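Local coordinates for protein CT021 (PDB 6UXD) that is of unknown function but belongs to a chlamydial family of the LolA/LolB clan, whose founding members carry or receive lipoproteins, at residues Glu62-Trp66 with Lys67-His71; Asp106-Pro109 with Phe110-Ile114; Ser188-Pro192 with Thr193-Ile197. All coordinates share one frame; numbering follows the deposited sequence.

Contact 1: residues Glu62-Trp66 with Lys67-His71; sequences EQSSW and KNAFH
Ser65 is the N-cap of the short helix that starts at Trp66, and its hydroxyl reaches over the first turn to Asn68. OG accepts from Asn68 N at 3.1 Å along a nearly straight N-H (161°), because chi1 of 62° turns OG in between the backbone N and the carbonyl carbon. The backbone doubles the link one residue later, where Ala69 N donates to Ser65 O at 2.8 Å.

Around this cap lies a polar cluster. A water sits 2.6 Å from Ser65 OG and accepts from Lys67 NZ, so the cap oxygen is tied to the lysine as well. The lysine ammonium curls back because its chain bends at both chi3 and chi4. Further out, Ser64 OG lies alongside Asn68 CB at 3.8 Å while bonding to Leu60 O, a bond from the residue before the cap back to the body of helix 58-63. Glu202 of strand 196-204 accepts from the next two amides, Trp66 N through OE1 and Lys67 N through OE2, so its carboxylate takes up N-H groups at the open start of the helix. Trp66 anchors the turn in the interior against Val61, Val23 and Ile201, and the Phe70 ring meets Phe32. The cluster is completed by Lys67 NZ, which donates to Asn68 OD1 at 2.9 Å, approaching 26° out of the amide carbonyl plane.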
loop_
_atom_site.group_PDB
_atom_site.type_symbol
_atom_site.label_atom_id
_atom_site.label_comp_id
_atom_site.label_asym_id
_atom_site.label_seq_id
_atom_site.Cartn_x
_atom_site.Cartn_y
_atom_site.Cartn_z
ATOM N N GLU A 62 -7.334 -11.193 15.537
ATOM C CA GLU A 62 -6.991 -12.611 15.552
ATOM C C GLU A 62 -8.242 -13.478 15.472
ATOM O O GLU A 62 -8.215 -14.546 14.854
ATOM C CB GLU A 62 -6.177 -12.944 16.806
ATOM C CG GLU A 62 -5.351 -14.239 16.719
ATOM C CD GLU A 62 -6.145 -15.486 17.076
ATOM O OE1 GLU A 62 -7.155 -15.372 17.806
ATOM O OE2 GLU A 62 -5.758 -16.588 16.629
ATOM N N GLN A 63 -9.351 -13.022 16.054
ATOM C CA GLN A 63 -10.588 -13.790 16.006
ATOM C C GLN A 63 -11.258 -13.752 14.636
ATOM O O GLN A 63 -12.101 -14.612 14.362
ATOM C CB GLN A 63 -11.565 -13.283 17.076
ATOM N N SER A 64 -10.932 -12.777 13.777
ATOM C CA SER A 64 -11.445 -12.811 12.410
ATOM C C SER A 64 -10.374 -12.375 11.411
ATOM O O SER A 64 -9.618 -13.208 10.910
ATOM C CB SER A 64 -12.711 -11.951 12.267
ATOM O OG SER A 64 -12.487 -10.585 12.569
ATOM N N SER A 65 -10.299 -11.085 11.110
ATOM C CA SER A 65 -9.314 -10.577 10.162
ATOM C C SER A 65 -9.318 -9.064 10.253
ATOM O O SER A 65 -10.228 -8.471 10.838
ATOM C CB SER A 65 -9.605 -11.038 8.729
ATOM O OG SER A 65 -10.855 -10.555 8.241
ATOM N N TRP A 66 -8.260 -8.454 9.712
ATOM C CA TRP A 66 -8.234 -7.007 9.544
ATOM C C TRP A 66 -9.464 -6.525 8.795
ATOM O O TRP A 66 -10.136 -5.585 9.226
ATOM C CB TRP A 66 -6.975 -6.566 8.794
ATOM C CG TRP A 66 -5.809 -6.391 9.709
ATOM C CD1 TRP A 66 -4.915 -7.349 10.100
ATOM C CD2 TRP A 66 -5.415 -5.183 10.356
ATOM N NE1 TRP A 66 -3.985 -6.806 10.950
ATOM C CE2 TRP A 66 -4.268 -5.474 11.121
ATOM C CE3 TRP A 66 -5.913 -3.875 10.351
ATOM C CZ2 TRP A 66 -3.615 -4.505 11.883
ATOM C CZ3 TRP A 66 -5.264 -2.913 11.105
ATOM C CH2 TRP A 66 -4.127 -3.233 11.862
ATOM N N LYS A 67 -9.759 -7.147 7.655
ATOM C CA LYS A 67 -10.912 -6.724 6.873
ATOM C C LYS A 67 -12.177 -6.727 7.722
ATOM O O LYS A 67 -12.897 -5.725 7.781
ATOM C CB LYS A 67 -11.105 -7.620 5.648
ATOM C CG LYS A 67 -12.478 -7.443 4.998
ATOM C CD LYS A 67 -12.525 -7.976 3.587
ATOM C CE LYS A 67 -12.302 -9.467 3.528
ATOM N NZ LYS A 67 -13.367 -10.204 4.237
ATOM N N ASN A 68 -12.448 -7.844 8.407
ATOM C CA ASN A 68 -13.721 -8.000 9.106
ATOM C C ASN A 68 -13.768 -7.282 10.451
ATOM O O ASN A 68 -14.857 -6.924 10.918
ATOM C CB ASN A 68 -14.037 -9.484 9.308
ATOM C CG ASN A 68 -14.241 -10.220 8.001
ATOM O OD1 ASN A 68 -14.324 -9.615 6.935
ATOM N ND2 ASN A 68 -14.323 -11.539 8.077
ATOM N N ALA A 69 -12.636 -7.061 11.100
ATOM C CA ALA A 69 -12.648 -6.295 12.339
ATOM C C ALA A 69 -12.480 -4.794 12.125
ATOM O O ALA A 69 -12.561 -4.039 13.099
ATOM C CB ALA A 69 -11.548 -6.791 13.275
ATOM N N PHE A 70 -12.272 -4.343 10.885
ATOM C CA PHE A 70 -11.852 -2.963 10.658
ATOM C C PHE A 70 -12.860 -1.965 11.212
ATOM O O PHE A 70 -12.479 -0.965 11.832
ATOM C CB PHE A 70 -11.650 -2.717 9.168
ATOM C CG PHE A 70 -11.031 -1.392 8.860
ATOM C CD1 PHE A 70 -9.661 -1.257 8.807
ATOM C CD2 PHE A 70 -11.818 -0.277 8.635
ATOM C CE1 PHE A 70 -9.080 -0.039 8.522
ATOM C CE2 PHE A 70 -11.247 0.939 8.355
ATOM C CZ PHE A 70 -9.872 1.058 8.293
ATOM N N HIS A 71 -14.141 -2.220 11.012
ATOM C CA HIS A 71 -15.186 -1.312 11.476
ATOM C C HIS A 71 -15.287 -1.244 12.990
ATOM O O HIS A 71 -16.293 -0.744 13.501
ATOM C CB HIS A 71 -16.531 -1.744 10.902
ATOM C CG HIS A 71 -17.067 -2.997 11.523
ATOM N ND1 HIS A 71 -16.347 -4.172 11.565
ATOM C CD2 HIS A 71 -18.247 -3.257 12.132
ATOM C CE1 HIS A 71 -17.064 -5.103 12.169
ATOM N NE2 HIS A 71 -18.220 -4.573 12.525
HETATM O O HOH W 1 -11.716 -12.069 6.318
#

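Contact 2: residues Asp106-Pro109 with Phe110-Ile114; sequences DPLP and FFVKI
Pro107 and Phe111 meet at the start of helix 108-116, where three successive i to i+4 bonds run from Phe111 N to Pro107 O (3.2 Å), Val112 N to Leu108 O (3.3 Å) and Lys113 N to Pro109 O (3.0 Å).

Phe111 carries the main side-chain contact. Its CG lies beside the backbone N, with chi1 at -85°, which swings the ring back along the helix until CE2 rests 3.9 Å from Pro107 CB. CD2 of the same ring comes within 3.3 Å of Pro107 O, the carbonyl already engaged by the Phe111 amide. One residue on, Val112 CG2 stands 4.4 Å from Leu108 CD1, a looser apolar touch. Lys113 runs alongside Pro109, its CE 3.6 Å from Pro109 O, and then leaves the turn to form a salt bridge with Asp162. Leu89, Leu82 and Ile91 meet the Phe111 ring, joining this helix to strands 79-84 and 90-95.

Pro109 has no N-H to give, which costs little in a first turn, where the amides have no preceding helical carbonyl to bond; its carbonyl still serves the next turn. The contact is therefore held by backbone bonds and apolar carbons, while the Lys113 ammonium is paired outside it, with Asp162.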
loop_
_atom_site.group_PDB
_atom_site.type_symbol
_atom_site.label_atom_id
_atom_site.label_comp_id
_atom_site.label_asym_id
_atom_site.label_seq_id
_atom_site.Cartn_x
_atom_site.Cartn_y
_atom_site.Cartn_z
ATOM N N ASP A 106 1.719 17.805 2.284
ATOM C CA ASP A 106 2.450 17.134 3.352
ATOM C C ASP A 106 2.826 15.727 2.892
ATOM O O ASP A 106 4.022 15.426 2.775
ATOM C CB ASP A 106 1.630 17.115 4.645
ATOM N N PRO A 107 1.867 14.841 2.615
ATOM C CA PRO A 107 2.207 13.543 2.012
ATOM C C PRO A 107 2.136 13.496 0.492
ATOM O O PRO A 107 2.440 12.445 -0.083
ATOM C CB PRO A 107 1.146 12.614 2.621
ATOM C CG PRO A 107 -0.051 13.480 2.744
ATOM C CD PRO A 107 0.466 14.866 3.080
ATOM N N LEU A 108 1.750 14.588 -0.169
ATOM C CA LEU A 108 1.479 14.530 -1.605
ATOM C C LEU A 108 2.691 14.104 -2.425
ATOM O O LEU A 108 2.561 13.168 -3.232
ATOM C CB LEU A 108 0.935 15.887 -2.071
ATOM C CG LEU A 108 0.734 16.131 -3.570
ATOM C CD1 LEU A 108 -0.223 15.125 -4.186
ATOM C CD2 LEU A 108 0.227 17.559 -3.802
ATOM N N PRO A 109 3.867 14.723 -2.294
ATOM C CA PRO A 109 4.990 14.316 -3.160
ATOM C C PRO A 109 5.515 12.916 -2.862
ATOM O O PRO A 109 5.949 12.221 -3.790
ATOM C CB PRO A 109 6.050 15.397 -2.899
ATOM C CG PRO A 109 5.705 15.968 -1.561
ATOM C CD PRO A 109 4.218 15.850 -1.409
ATOM N N PHE A 110 5.479 12.479 -1.601
ATOM C CA PHE A 110 5.877 11.117 -1.252
ATOM C C PHE A 110 5.056 10.084 -2.020
ATOM O O PHE A 110 5.605 9.145 -2.608
ATOM C CB PHE A 110 5.728 10.940 0.259
ATOM C CG PHE A 110 6.164 9.605 0.778
ATOM C CD1 PHE A 110 7.508 9.278 0.858
ATOM C CD2 PHE A 110 5.228 8.692 1.232
ATOM C CE1 PHE A 110 7.910 8.049 1.358
ATOM C CE2 PHE A 110 5.620 7.465 1.734
ATOM C CZ PHE A 110 6.963 7.142 1.798
ATOM N N PHE A 111 3.732 10.254 -2.044
ATOM C CA PHE A 111 2.876 9.329 -2.784
ATOM C C PHE A 111 3.226 9.311 -4.271
ATOM O O PHE A 111 3.326 8.242 -4.882
ATOM C CB PHE A 111 1.402 9.698 -2.582
ATOM C CG PHE A 111 0.789 9.121 -1.325
ATOM C CD1 PHE A 111 0.674 7.746 -1.154
ATOM C CD2 PHE A 111 0.311 9.953 -0.326
ATOM C CE1 PHE A 111 0.107 7.218 -0.005
ATOM C CE2 PHE A 111 -0.262 9.433 0.827
ATOM C CZ PHE A 111 -0.362 8.067 0.987
ATOM N N VAL A 112 3.407 10.487 -4.880
ATOM C CA VAL A 112 3.706 10.519 -6.311
ATOM C C VAL A 112 5.017 9.793 -6.591
ATOM O O VAL A 112 5.153 9.091 -7.600
ATOM C CB VAL A 112 3.739 11.969 -6.837
ATOM C CG1 VAL A 112 4.239 12.004 -8.289
ATOM C CG2 VAL A 112 2.356 12.604 -6.748
ATOM N N LYS A 113 6.004 9.953 -5.707
ATOM C CA LYS A 113 7.263 9.232 -5.873
ATOM C C LYS A 113 7.035 7.727 -5.871
ATOM O O LYS A 113 7.477 7.022 -6.786
ATOM C CB LYS A 113 8.246 9.633 -4.773
ATOM C CG LYS A 113 8.878 10.987 -5.018
ATOM C CD LYS A 113 9.902 11.333 -3.962
ATOM C CE LYS A 113 9.499 12.558 -3.171
ATOM N NZ LYS A 113 10.680 13.179 -2.515
ATOM N N ILE A 114 6.322 7.217 -4.859
ATOM C CA ILE A 114 6.068 5.781 -4.785
ATOM C C ILE A 114 5.409 5.289 -6.067
ATOM O O ILE A 114 5.844 4.304 -6.673
ATOM C CB ILE A 114 5.209 5.445 -3.556
ATOM C CG1 ILE A 114 5.953 5.807 -2.277
ATOM C CG2 ILE A 114 4.894 3.966 -3.543
ATOM C CD1 ILE A 114 5.033 6.000 -1.098
#

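Contact 3: residues Ser188-Pro192 with Thr193-Ile197; sequences SIDTP and TGTVI. Unlike the reference sequence in segment 188-192: Asp190 (reference Glu).
With chi1 at 82°, Thr191 OG1 is turned in between its own backbone N and carbonyl carbon, facing Gly194; a similar torsion in Thr193 (87°) sets its hydroxyl toward Thr191. The result is a short relay at the tip of a beta hairpin: Thr193 OG1 donates to Thr191 OG1 at 3.2 Å, and Thr191 OG1 donates in turn to Gly194 O at 2.6 Å, in the carbonyl plane and on a lone pair.

Residues 191-194 form a type I beta turn with Pro192 and Thr193 at its corners. The turn is closed by Gly194 N, which donates to Thr191 O at 3.2 Å from above the carbonyl plane, a poorer direction than that of the hydroxyl bond. Gly194 then takes a positive phi of 115°, with backbone angles at which a beta carbon would jam against the preceding carbonyl oxygen. A water accepts from Thr191 N and makes a weak bond to Thr195 OG1, adding a further link across the loop.

Behind the turn the strands pair antiparallel. Ile189 and Val196 are a hydrogen-bonded pair, each N donating to the other's O at 2.9 Å. Their side chains lie side by side, with Ile189 CG2 3.7 Å from Val196 CB; Val196 CG2 also meets Thr191 CG2 at 3.7 Å, the two side chains crossing at about a right angle. On the other face, in the non-hydrogen-bonded pair, Ile197 CD1 touches Ser188 CB at 3.6 Å.

The hairpin joins strands 186-189 and 196-204. Ser188 and Asp190 also make backbone hydrogen bonds to Leu172 and Asn170 at strand 170-176, Ile189 packs on Ile171 and Leu166, and strand 196-204 continues on to pair with strands 21-26 and 142-144.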
loop_
_atom_site.group_PDB
_atom_site.type_symbol
_atom_site.label_atom_id
_atom_site.label_comp_id
_atom_site.label_asym_id
_atom_site.label_seq_id
_atom_site.Cartn_x
_atom_site.Cartn_y
_atom_site.Cartn_z
ATOM N N SER A 188 11.661 -4.165 0.718
ATOM C CA SER A 188 12.913 -3.961 1.424
ATOM C C SER A 188 13.637 -2.792 0.778
ATOM O O SER A 188 13.811 -2.771 -0.443
ATOM C CB SER A 188 13.764 -5.238 1.376
ATOM O OG SER A 188 15.062 -5.028 1.904
ATOM N N ILE A 189 14.043 -1.812 1.584
ATOM C CA ILE A 189 14.716 -0.627 1.060
ATOM C C ILE A 189 15.985 -0.347 1.857
ATOM O O ILE A 189 15.950 -0.291 3.093
ATOM C CB ILE A 189 13.796 0.614 1.059
ATOM C CG1 ILE A 189 14.569 1.836 0.556
ATOM C CG2 ILE A 189 13.236 0.885 2.420
ATOM C CD1 ILE A 189 13.692 2.918 -0.062
ATOM N N ASP A 190 17.104 -0.200 1.138
ATOM C CA ASP A 190 18.334 0.331 1.719
ATOM C C ASP A 190 18.093 1.720 2.300
ATOM O O ASP A 190 17.431 2.563 1.684
ATOM C CB ASP A 190 19.437 0.451 0.662
ATOM C CG ASP A 190 19.910 -0.888 0.125
ATOM O OD1 ASP A 190 19.412 -1.933 0.594
ATOM O OD2 ASP A 190 20.798 -0.882 -0.773
ATOM N N THR A 191 18.651 1.969 3.479
ATOM C CA THR A 191 18.752 3.333 3.985
ATOM C C THR A 191 20.088 3.505 4.703
ATOM O O THR A 191 20.849 2.538 4.848
ATOM C CB THR A 191 17.602 3.690 4.930
ATOM O OG1 THR A 191 17.877 3.183 6.243
ATOM C CG2 THR A 191 16.272 3.130 4.413
ATOM N N PRO A 192 20.421 4.723 5.139
ATOM C CA PRO A 192 21.652 4.898 5.930
ATOM C C PRO A 192 21.592 4.243 7.302
ATOM O O PRO A 192 22.622 3.752 7.781
ATOM C CB PRO A 192 21.786 6.426 6.030
ATOM C CG PRO A 192 21.011 6.954 4.850
ATOM C CD PRO A 192 19.858 6.011 4.693
ATOM N N THR A 193 20.421 4.207 7.948
ATOM C CA THR A 193 20.292 3.512 9.225
ATOM C C THR A 193 20.366 1.997 9.082
ATOM O O THR A 193 20.420 1.298 10.102
ATOM C CB THR A 193 18.964 3.852 9.909
ATOM O OG1 THR A 193 17.943 2.952 9.444
ATOM C CG2 THR A 193 18.550 5.298 9.621
ATOM N N GLY A 194 20.378 1.480 7.861
ATOM C CA GLY A 194 20.239 0.061 7.596
ATOM C C GLY A 194 18.952 -0.230 6.841
ATOM O O GLY A 194 18.141 0.655 6.564
ATOM N N THR A 195 18.771 -1.507 6.524
ATOM C CA THR A 195 17.661 -1.920 5.680
ATOM C C THR A 195 16.324 -1.824 6.417
ATOM O O THR A 195 16.228 -2.007 7.630
ATOM C CB THR A 195 17.905 -3.340 5.165
ATOM O OG1 THR A 195 18.789 -3.286 4.032
ATOM C CG2 THR A 195 16.598 -4.029 4.760
ATOM N N VAL A 196 15.282 -1.512 5.658
ATOM C CA VAL A 196 13.945 -1.307 6.189
ATOM C C VAL A 196 12.976 -2.210 5.447
ATOM O O VAL A 196 13.013 -2.292 4.212
ATOM C CB VAL A 196 13.510 0.161 6.065
ATOM C CG1 VAL A 196 12.076 0.305 6.461
ATOM C CG2 VAL A 196 14.409 1.037 6.902
ATOM N N ILE A 197 12.104 -2.872 6.207
ATOM C CA ILE A 197 11.144 -3.833 5.690
ATOM C C ILE A 197 9.755 -3.277 5.942
ATOM O O ILE A 197 9.424 -2.916 7.079
ATOM C CB ILE A 197 11.273 -5.217 6.362
ATOM C CG1 ILE A 197 12.664 -5.819 6.147
ATOM C CG2 ILE A 197 10.155 -6.134 5.847
ATOM C CD1 ILE A 197 12.990 -6.149 4.734
HETATM O O HOH W 2 20.401 -0.394 4.113
#

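Overall arrangement
The three contacts are local and follow one another along the chain, none touching another. Contacts 1 and 2 lie on opposite sides of the chain's centre, their own centres 29 Å apart, and both belong to the part of the chain that defines the CT021 family. Contact 3 is nearer to contact 2, about 19 Å between centres and about 8 Å between nearest atoms, whereas it stands 30 Å from contact 1, centre to centre. Strand 196-204 nevertheless connects the two distant sites: it leaves the hairpin of contact 3 and later supplies Glu202 to the helix start at contact 1. With the function unknown, none of the contacts can be tied to an active site or ligand.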